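Local structure of calcium homeostasis modulator protein 5 (Homo sapiens, 7D60) at residues 116-130 and 175-187. The protein assembles into cone-shaped undecamers that may act as large-pore channels, with gating and ion conductance likely regulated by membrane lipids. Sequence-based numbering, arbitrary orientation.
Sequences SVALLNGTFYECAMS and LQAQSQILGWCLI. With PA8 (1,2-dioctanoyl-sn-glycero-3-phosphate), chain P.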
ATOM      1  N   SER A 116      26.406   3.383  38.051  1.00 32.06           N
ATOM      2  CA  SER A 116      25.671   2.173  38.374  1.00 32.06           C
ATOM      3  C   SER A 116      25.493   1.266  37.170  1.00 32.06           C
ATOM      4  O   SER A 116      25.615   0.049  37.297  1.00 32.06           O
ATOM      5  CB  SER A 116      24.309   2.540  38.949  1.00 32.06           C
ATOM      6  OG  SER A 116      24.456   3.241  40.164  1.00 32.06           O
ATOM      7  N   VAL A 117      25.196   1.833  36.003  1.00 35.16           N
ATOM      8  CA  VAL A 117      25.077   1.032  34.793  1.00 35.16           C
ATOM      9  C   VAL A 117      26.447   0.545  34.338  1.00 35.16           C
ATOM     10  O   VAL A 117      26.573  -0.554  33.788  1.00 35.16           O
ATOM     11  CB  VAL A 117      24.350   1.853  33.710  1.00 35.16           C
ATOM     12  CG1 VAL A 117      24.159   1.067  32.428  1.00 35.16           C
ATOM     13  CG2 VAL A 117      23.005   2.296  34.227  1.00 35.16           C
ATOM     14  N   ALA A 118      27.499   1.321  34.595  1.00 33.38           N
ATOM     15  CA  ALA A 118      28.841   0.890  34.230  1.00 33.38           C
ATOM     16  C   ALA A 118      29.356  -0.207  35.151  1.00 33.38           C
ATOM     17  O   ALA A 118      30.191  -1.014  34.736  1.00 33.38           O
ATOM     18  CB  ALA A 118      29.796   2.079  34.241  1.00 33.38           C
ATOM     19  N   LEU A 119      28.883  -0.257  36.392  1.00 28.96           N
ATOM     20  CA  LEU A 119      29.280  -1.313  37.310  1.00 28.96           C
ATOM     21  C   LEU A 119      28.408  -2.556  37.203  1.00 28.96           C
ATOM     22  O   LEU A 119      28.849  -3.635  37.605  1.00 28.96           O
ATOM     23  CB  LEU A 119      29.256  -0.805  38.748  1.00 28.96           C
ATOM     24  CG  LEU A 119      30.464  -0.018  39.238  1.00 28.96           C
ATOM     25  CD1 LEU A 119      30.178   0.562  40.595  1.00 28.96           C
ATOM     26  CD2 LEU A 119      31.694  -0.876  39.293  1.00 28.96           C
ATOM     27  N   LEU A 120      27.190  -2.439  36.681  1.00 33.23           N
ATOM     28  CA  LEU A 120      26.357  -3.607  36.435  1.00 33.23           C
ATOM     29  C   LEU A 120      26.712  -4.314  35.138  1.00 33.23           C
ATOM     30  O   LEU A 120      26.241  -5.430  34.910  1.00 33.23           O
ATOM     31  CB  LEU A 120      24.879  -3.216  36.400  1.00 33.23           C
ATOM     32  CG  LEU A 120      24.157  -2.917  37.714  1.00 33.23           C
ATOM     33  CD1 LEU A 120      22.676  -2.775  37.461  1.00 33.23           C
ATOM     34  CD2 LEU A 120      24.419  -3.982  38.742  1.00 33.23           C
ATOM     35  N   ASN A 121      27.507  -3.687  34.284  1.00 46.28           N
ATOM     36  CA  ASN A 121      28.057  -4.285  33.074  1.00 46.28           C
ATOM     37  C   ASN A 121      29.558  -4.328  33.334  1.00 46.28           C
ATOM     38  O   ASN A 121      30.283  -3.384  33.012  1.00 46.28           O
ATOM     39  CB  ASN A 121      27.683  -3.461  31.841  1.00 46.28           C
ATOM     40  CG  ASN A 121      28.452  -3.863  30.603  1.00 46.28           C
ATOM     41  OD1 ASN A 121      28.063  -4.782  29.888  1.00 46.28           O
ATOM     42  ND2 ASN A 121      29.547  -3.167  30.337  1.00 46.28           N
ATOM     43  N   GLY A 122      30.024  -5.416  33.939  1.00 39.77           N
ATOM     44  CA  GLY A 122      31.302  -5.395  34.623  1.00 39.77           C
ATOM     45  C   GLY A 122      32.566  -5.468  33.793  1.00 39.77           C
ATOM     46  O   GLY A 122      33.484  -6.211  34.144  1.00 39.77           O
ATOM     47  N   THR A 123      32.655  -4.687  32.719  1.00 40.10           N
ATOM     48  CA  THR A 123      33.852  -4.702  31.892  1.00 40.10           C
ATOM     49  C   THR A 123      34.882  -3.667  32.316  1.00 40.10           C
ATOM     50  O   THR A 123      36.081  -3.910  32.158  1.00 40.10           O
ATOM     51  CB  THR A 123      33.493  -4.474  30.426  1.00 40.10           C
ATOM     52  OG1 THR A 123      32.940  -3.167  30.268  1.00 40.10           O
ATOM     53  CG2 THR A 123      32.470  -5.486  29.976  1.00 40.10           C
ATOM     54  N   PHE A 124      34.456  -2.525  32.857  1.00 35.97           N
ATOM     55  CA  PHE A 124      35.419  -1.510  33.266  1.00 35.97           C
ATOM     56  C   PHE A 124      36.097  -1.873  34.576  1.00 35.97           C
ATOM     57  O   PHE A 124      37.251  -1.501  34.792  1.00 35.97           O
ATOM     58  CB  PHE A 124      34.754  -0.138  33.409  1.00 35.97           C
ATOM     59  CG  PHE A 124      34.070   0.361  32.165  1.00 35.97           C
ATOM     60  CD1 PHE A 124      32.967   1.183  32.266  1.00 35.97           C
ATOM     61  CD2 PHE A 124      34.528   0.031  30.908  1.00 35.97           C
ATOM     62  CE1 PHE A 124      32.327   1.651  31.142  1.00 35.97           C
ATOM     63  CE2 PHE A 124      33.884   0.495  29.781  1.00 35.97           C
ATOM     64  CZ  PHE A 124      32.786   1.306  29.901  1.00 35.97           C
ATOM     65  N   TYR A 125      35.401  -2.586  35.459  1.00 37.35           N
ATOM     66  CA  TYR A 125      35.990  -2.992  36.728  1.00 37.35           C
ATOM     67  C   TYR A 125      36.916  -4.183  36.558  1.00 37.35           C
ATOM     68  O   TYR A 125      37.890  -4.312  37.303  1.00 37.35           O
ATOM     69  CB  TYR A 125      34.879  -3.314  37.730  1.00 37.35           C
ATOM     70  CG  TYR A 125      35.318  -3.795  39.101  1.00 37.35           C
ATOM     71  CD1 TYR A 125      35.564  -2.895  40.122  1.00 37.35           C
ATOM     72  CD2 TYR A 125      35.442  -5.154  39.386  1.00 37.35           C
ATOM     73  CE1 TYR A 125      35.949  -3.326  41.371  1.00 37.35           C
ATOM     74  CE2 TYR A 125      35.825  -5.590  40.625  1.00 37.35           C
ATOM     75  CZ  TYR A 125      36.075  -4.673  41.613  1.00 37.35           C
ATOM     76  OH  TYR A 125      36.454  -5.111  42.854  1.00 37.35           O
ATOM     77  N   GLU A 126      36.615  -5.062  35.604  1.00 44.40           N
ATOM     78  CA  GLU A 126      37.445  -6.234  35.363  1.00 44.40           C
ATOM     79  C   GLU A 126      38.814  -5.842  34.818  1.00 44.40           C
ATOM     80  O   GLU A 126      39.832  -6.434  35.195  1.00 44.40           O
ATOM     81  CB  GLU A 126      36.706  -7.174  34.413  1.00 44.40           C
ATOM     82  CG  GLU A 126      37.547  -8.210  33.710  1.00 44.40           C
ATOM     83  CD  GLU A 126      36.749  -8.991  32.688  1.00 44.40           C
ATOM     84  OE1 GLU A 126      35.511  -9.054  32.828  1.00 44.40           O
ATOM     85  OE2 GLU A 126      37.354  -9.538  31.746  1.00 44.40           O
ATOM     86  N   CYS A 127      38.858  -4.821  33.960  1.00 42.40           N
ATOM     87  CA  CYS A 127      40.128  -4.304  33.460  1.00 42.40           C
ATOM     88  C   CYS A 127      40.911  -3.592  34.558  1.00 42.40           C
ATOM     89  O   CYS A 127      42.134  -3.720  34.632  1.00 42.40           O
ATOM     90  CB  CYS A 127      39.869  -3.370  32.277  1.00 42.40           C
ATOM     91  SG  CYS A 127      41.301  -2.889  31.274  1.00 42.40           S
ATOM     92  N   ALA A 128      40.229  -2.860  35.436  1.00 41.08           N
ATOM     93  CA  ALA A 128      40.933  -2.056  36.427  1.00 41.08           C
ATOM     94  C   ALA A 128      41.389  -2.875  37.629  1.00 41.08           C
ATOM     95  O   ALA A 128      42.445  -2.595  38.202  1.00 41.08           O
ATOM     96  CB  ALA A 128      40.051  -0.896  36.883  1.00 41.08           C
ATOM     97  N   MET A 129      40.610  -3.877  38.040  1.00 50.01           N
ATOM     98  CA  MET A 129      40.979  -4.709  39.181  1.00 50.01           C
ATOM     99  C   MET A 129      42.070  -5.720  38.844  1.00 50.01           C
ATOM    100  O   MET A 129      42.720  -6.231  39.761  1.00 50.01           O
ATOM    101  CB  MET A 129      39.734  -5.427  39.720  1.00 50.01           C
ATOM    102  CG  MET A 129      39.826  -5.988  41.133  1.00 50.01           C
ATOM    103  SD  MET A 129      40.759  -4.977  42.290  1.00 50.01           S
ATOM    104  CE  MET A 129      39.539  -3.757  42.747  1.00 50.01           C
ATOM    105  N   SER A 130      42.298  -5.998  37.556  1.00 51.34           N
ATOM    106  CA  SER A 130      43.346  -6.932  37.158  1.00 51.34           C
ATOM    107  C   SER A 130      44.733  -6.401  37.496  1.00 51.34           C
ATOM    108  O   SER A 130      45.582  -7.142  38.003  1.00 51.34           O
ATOM    109  CB  SER A 130      43.247  -7.221  35.666  1.00 51.34           C
ATOM    110  OG  SER A 130      41.939  -7.604  35.309  1.00 51.34           O
ATOM    111  N   LEU A 175      35.514 -11.716  39.040  1.00 40.66           N
ATOM    112  CA  LEU A 175      35.659 -10.268  38.980  1.00 40.66           C
ATOM    113  C   LEU A 175      34.430  -9.595  38.399  1.00 40.66           C
ATOM    114  O   LEU A 175      34.115  -8.466  38.777  1.00 40.66           O
ATOM    115  CB  LEU A 175      36.882  -9.888  38.144  1.00 40.66           C
ATOM    116  CG  LEU A 175      38.265 -10.233  38.688  1.00 40.66           C
ATOM    117  CD1 LEU A 175      39.311  -9.976  37.631  1.00 40.66           C
ATOM    118  CD2 LEU A 175      38.570  -9.441  39.932  1.00 40.66           C
ATOM    119  N   GLN A 176      33.733 -10.266  37.491  1.00 38.44           N
ATOM    120  CA  GLN A 176      32.499  -9.751  36.923  1.00 38.44           C
ATOM    121  C   GLN A 176      31.347  -9.799  37.915  1.00 38.44           C
ATOM    122  O   GLN A 176      30.345  -9.107  37.720  1.00 38.44           O
ATOM    123  CB  GLN A 176      32.162 -10.550  35.665  1.00 38.44           C
ATOM    124  CG  GLN A 176      31.216  -9.904  34.677  1.00 38.44           C
ATOM    125  CD  GLN A 176      29.835 -10.520  34.708  1.00 38.44           C
ATOM    126  OE1 GLN A 176      29.642 -11.614  35.233  1.00 38.44           O
ATOM    127  NE2 GLN A 176      28.867  -9.831  34.119  1.00 38.44           N
ATOM    128  N   ALA A 177      31.468 -10.590  38.977  1.00 34.13           N
ATOM    129  CA  ALA A 177      30.462 -10.658  40.023  1.00 34.13           C
ATOM    130  C   ALA A 177      30.765  -9.753  41.202  1.00 34.13           C
ATOM    131  O   ALA A 177      29.845  -9.403  41.941  1.00 34.13           O
ATOM    132  CB  ALA A 177      30.314 -12.097  40.525  1.00 34.13           C
ATOM    133  N   GLN A 178      32.024  -9.378  41.406  1.00 34.43           N
ATOM    134  CA  GLN A 178      32.351  -8.397  42.430  1.00 34.43           C
ATOM    135  C   GLN A 178      31.915  -6.998  42.033  1.00 34.43           C
ATOM    136  O   GLN A 178      31.650  -6.167  42.904  1.00 34.43           O
ATOM    137  CB  GLN A 178      33.850  -8.400  42.704  1.00 34.43           C
ATOM    138  CG  GLN A 178      34.278  -9.249  43.864  1.00 34.43           C
ATOM    139  CD  GLN A 178      35.781  -9.349  43.969  1.00 34.43           C
ATOM    140  OE1 GLN A 178      36.506  -8.680  43.240  1.00 34.43           O
ATOM    141  NE2 GLN A 178      36.257 -10.187  44.876  1.00 34.43           N
ATOM    142  N   SER A 179      31.846  -6.716  40.734  1.00 30.05           N
ATOM    143  CA  SER A 179      31.430  -5.400  40.275  1.00 30.05           C
ATOM    144  C   SER A 179      29.921  -5.246  40.306  1.00 30.05           C
ATOM    145  O   SER A 179      29.416  -4.147  40.539  1.00 30.05           O
ATOM    146  CB  SER A 179      31.940  -5.151  38.864  1.00 30.05           C
ATOM    147  OG  SER A 179      31.022  -5.619  37.906  1.00 30.05           O
ATOM    148  N   GLN A 180      29.186  -6.328  40.059  1.00 29.16           N
ATOM    149  CA  GLN A 180      27.735  -6.253  40.074  1.00 29.16           C
ATOM    150  C   GLN A 180      27.176  -6.171  41.486  1.00 29.16           C
ATOM    151  O   GLN A 180      26.043  -5.727  41.661  1.00 29.16           O
ATOM    152  CB  GLN A 180      27.150  -7.448  39.337  1.00 29.16           C
ATOM    153  CG  GLN A 180      27.353  -7.369  37.854  1.00 29.16           C
ATOM    154  CD  GLN A 180      26.726  -8.517  37.122  1.00 29.16           C
ATOM    155  OE1 GLN A 180      26.751  -9.647  37.588  1.00 29.16           O
ATOM    156  NE2 GLN A 180      26.154  -8.235  35.966  1.00 29.16           N
ATOM    157  N   ILE A 181      27.943  -6.581  42.491  1.00 26.73           N
ATOM    158  CA  ILE A 181      27.522  -6.390  43.871  1.00 26.73           C
ATOM    159  C   ILE A 181      27.717  -4.935  44.281  1.00 26.73           C
ATOM    160  O   ILE A 181      26.867  -4.348  44.958  1.00 26.73           O
ATOM    161  CB  ILE A 181      28.277  -7.374  44.785  1.00 26.73           C
ATOM    162  CG1 ILE A 181      27.763  -8.792  44.558  1.00 26.73           C
ATOM    163  CG2 ILE A 181      28.139  -7.019  46.246  1.00 26.73           C
ATOM    164  CD1 ILE A 181      28.621  -9.848  45.183  1.00 26.73           C
ATOM    165  N   LEU A 182      28.811  -4.316  43.837  1.00 28.38           N
ATOM    166  CA  LEU A 182      29.023  -2.891  44.068  1.00 28.38           C
ATOM    167  C   LEU A 182      28.065  -2.021  43.272  1.00 28.38           C
ATOM    168  O   LEU A 182      27.804  -0.888  43.673  1.00 28.38           O
ATOM    169  CB  LEU A 182      30.454  -2.500  43.715  1.00 28.38           C
ATOM    170  CG  LEU A 182      31.570  -3.013  44.615  1.00 28.38           C
ATOM    171  CD1 LEU A 182      32.906  -2.722  43.971  1.00 28.38           C
ATOM    172  CD2 LEU A 182      31.481  -2.371  45.976  1.00 28.38           C
ATOM    173  N   GLY A 183      27.552  -2.513  42.148  1.00 27.31           N
ATOM    174  CA  GLY A 183      26.573  -1.756  41.398  1.00 27.31           C
ATOM    175  C   GLY A 183      25.222  -1.707  42.073  1.00 27.31           C
ATOM    176  O   GLY A 183      24.466  -0.757  41.875  1.00 27.31           O
ATOM    177  N   TRP A 184      24.894  -2.721  42.873  1.00 26.56           N
ATOM    178  CA  TRP A 184      23.651  -2.711  43.631  1.00 26.56           C
ATOM    179  C   TRP A 184      23.795  -2.024  44.976  1.00 26.56           C
ATOM    180  O   TRP A 184      22.797  -1.548  45.516  1.00 26.56           O
ATOM    181  CB  TRP A 184      23.132  -4.134  43.845  1.00 26.56           C
ATOM    182  CG  TRP A 184      22.499  -4.746  42.642  1.00 26.56           C
ATOM    183  CD1 TRP A 184      22.938  -5.835  41.962  1.00 26.56           C
ATOM    184  CD2 TRP A 184      21.306  -4.316  41.977  1.00 26.56           C
ATOM    185  NE1 TRP A 184      22.107  -6.108  40.911  1.00 26.56           N
ATOM    186  CE2 TRP A 184      21.093  -5.191  40.900  1.00 26.56           C
ATOM    187  CE3 TRP A 184      20.398  -3.277  42.189  1.00 26.56           C
ATOM    188  CZ2 TRP A 184      20.016  -5.056  40.036  1.00 26.56           C
ATOM    189  CZ3 TRP A 184      19.333  -3.147  41.331  1.00 26.56           C
ATOM    190  CH2 TRP A 184      19.150  -4.028  40.268  1.00 26.56           C
ATOM    191  N   CYS A 185      25.002  -1.963  45.532  1.00 30.48           N
ATOM    192  CA  CYS A 185      25.211  -1.226  46.770  1.00 30.48           C
ATOM    193  C   CYS A 185      25.206   0.275  46.548  1.00 30.48           C
ATOM    194  O   CYS A 185      25.033   1.029  47.506  1.00 30.48           O
ATOM    195  CB  CYS A 185      26.528  -1.637  47.422  1.00 30.48           C
ATOM    196  SG  CYS A 185      26.444  -3.141  48.408  1.00 30.48           S
ATOM    197  N   LEU A 186      25.407   0.722  45.314  1.00 29.62           N
ATOM    198  CA  LEU A 186      25.347   2.133  44.978  1.00 29.62           C
ATOM    199  C   LEU A 186      23.930   2.574  44.640  1.00 29.62           C
ATOM    200  O   LEU A 186      23.541   3.691  44.980  1.00 29.62           O
ATOM    201  CB  LEU A 186      26.289   2.429  43.811  1.00 29.62           C
ATOM    202  CG  LEU A 186      26.447   3.881  43.368  1.00 29.62           C
ATOM    203  CD1 LEU A 186      27.214   4.671  44.402  1.00 29.62           C
ATOM    204  CD2 LEU A 186      27.141   3.939  42.032  1.00 29.62           C
ATOM    205  N   ILE A 187      23.151   1.716  43.981  1.00 29.48           N
ATOM    206  CA  ILE A 187      21.754   2.032  43.703  1.00 29.48           C
ATOM    207  C   ILE A 187      20.942   2.048  44.993  1.00 29.48           C
ATOM    208  O   ILE A 187      20.075   2.906  45.186  1.00 29.48           O
ATOM    209  CB  ILE A 187      21.185   1.032  42.680  1.00 29.48           C
ATOM    210  CG1 ILE A 187      21.882   1.194  41.342  1.00 29.48           C
ATOM    211  CG2 ILE A 187      19.709   1.235  42.452  1.00 29.48           C
ATOM    212  CD1 ILE A 187      21.580   0.089  40.362  1.00 29.48           C
TER
HETATM  213  O1  PA8 P 305      26.157 -10.105  29.121  1.00 66.22           O
HETATM  214  O2  PA8 P 305      27.064  -8.559  30.822  1.00 66.22           O
HETATM  215  P1  PA8 P 305      26.668  -8.708  29.372  1.00 66.22           P
HETATM  216  O3  PA8 P 305      27.870  -8.459  28.495  1.00 66.22           O
HETATM  217  O4  PA8 P 305      25.484  -7.619  29.019  1.00 66.22           O
HETATM  218  C1  PA8 P 305      25.234  -6.601  29.944  1.00 66.22           C
HETATM  219  C2  PA8 P 305      23.962  -5.849  29.553  1.00 66.22           C
HETATM  220  C3  PA8 P 305      23.697  -4.774  30.607  1.00 66.22           C
HETATM  221  O5  PA8 P 305      22.335  -4.734  30.943  1.00 66.22           O
HETATM  222  C4  PA8 P 305      21.993  -3.685  31.810  1.00 66.22           C
HETATM  223  O6  PA8 P 305      22.833  -2.970  32.245  1.00 66.22           O
HETATM  224  C5  PA8 P 305      20.542  -3.443  32.216  1.00 66.22           C
HETATM  225  C6  PA8 P 305      20.462  -2.612  33.495  1.00 66.22           C
HETATM  226  C7  PA8 P 305      19.170  -1.809  33.607  1.00 66.22           C
HETATM  227  O7  PA8 P 305      24.139  -5.244  28.302  1.00 66.22           O
HETATM  228  C12 PA8 P 305      23.441  -5.808  27.222  1.00 66.22           C
HETATM  229  O8  PA8 P 305      23.756  -6.867  26.795  1.00 66.22           O
HETATM  230  C13 PA8 P 305      22.293  -5.043  26.566  1.00 66.22           C
HETATM  231  C14 PA8 P 305      20.970  -5.202  27.309  1.00 66.22           C
HETATM  232  C15 PA8 P 305      20.476  -3.881  27.896  1.00 66.22           C
HETATM  233  C16 PA8 P 305      19.000  -3.946  28.283  1.00 66.22           C
HETATM  234  C17 PA8 P 305      18.066  -3.621  27.120  1.00 66.22           C
HETATM  235  C18 PA8 P 305      17.300  -2.320  27.345  1.00 66.22           C
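Helix 116-120 runs nearly antiparallel to helix 175-187, bringing L119 beside G183 and L120 beside Q180; the axes approach to 7.8 Å at 154°. The first helix breaks at N121 and G122, where G122 centres an inverse gamma turn. Helix 123-130 then crosses the same partner at 118°. Two carbonyls just before the break, those of L119 and L120, are taken up across the contact. S179 OG donates to L119 O at 3.0 Å. Q180 NE2 donates to L120 O at 3.0 Å; the bond is almost straight at the hydrogen, and the acceptor lies in the plane of the Q180 amide. The other end of that amide, OE1, bonds to Y50 OH of a neighbouring subunit. The two segments belong to transmembrane helices S3 and S4 of one subunit, in the four-helix membrane domain of the CALHM family. At the break, N121 OD1 comes within 3.4 Å of C1 of the bound phosphatidic acid. L120 is a knob between Q180, G183, W184 and I187. Its CD2 makes a CH-pi contact over the five-membered ring of W184, 4.0 Å from the centroid. The ring of Y125 is the second knob. With CG anti to the backbone N (chi1 178°), the ring lies between S179 and M129, one against each face. L175 O sits at its edge, 3.6 Å from CD2, and L182 CD1 is 4.0 Å from CE1. Replacing Y125 by an alanine is likely to leave a gap between S179 and M129 and to take away the ring that L182 CD1 packs against. M129 CG also touches L175 CD2 at 3.9 Å.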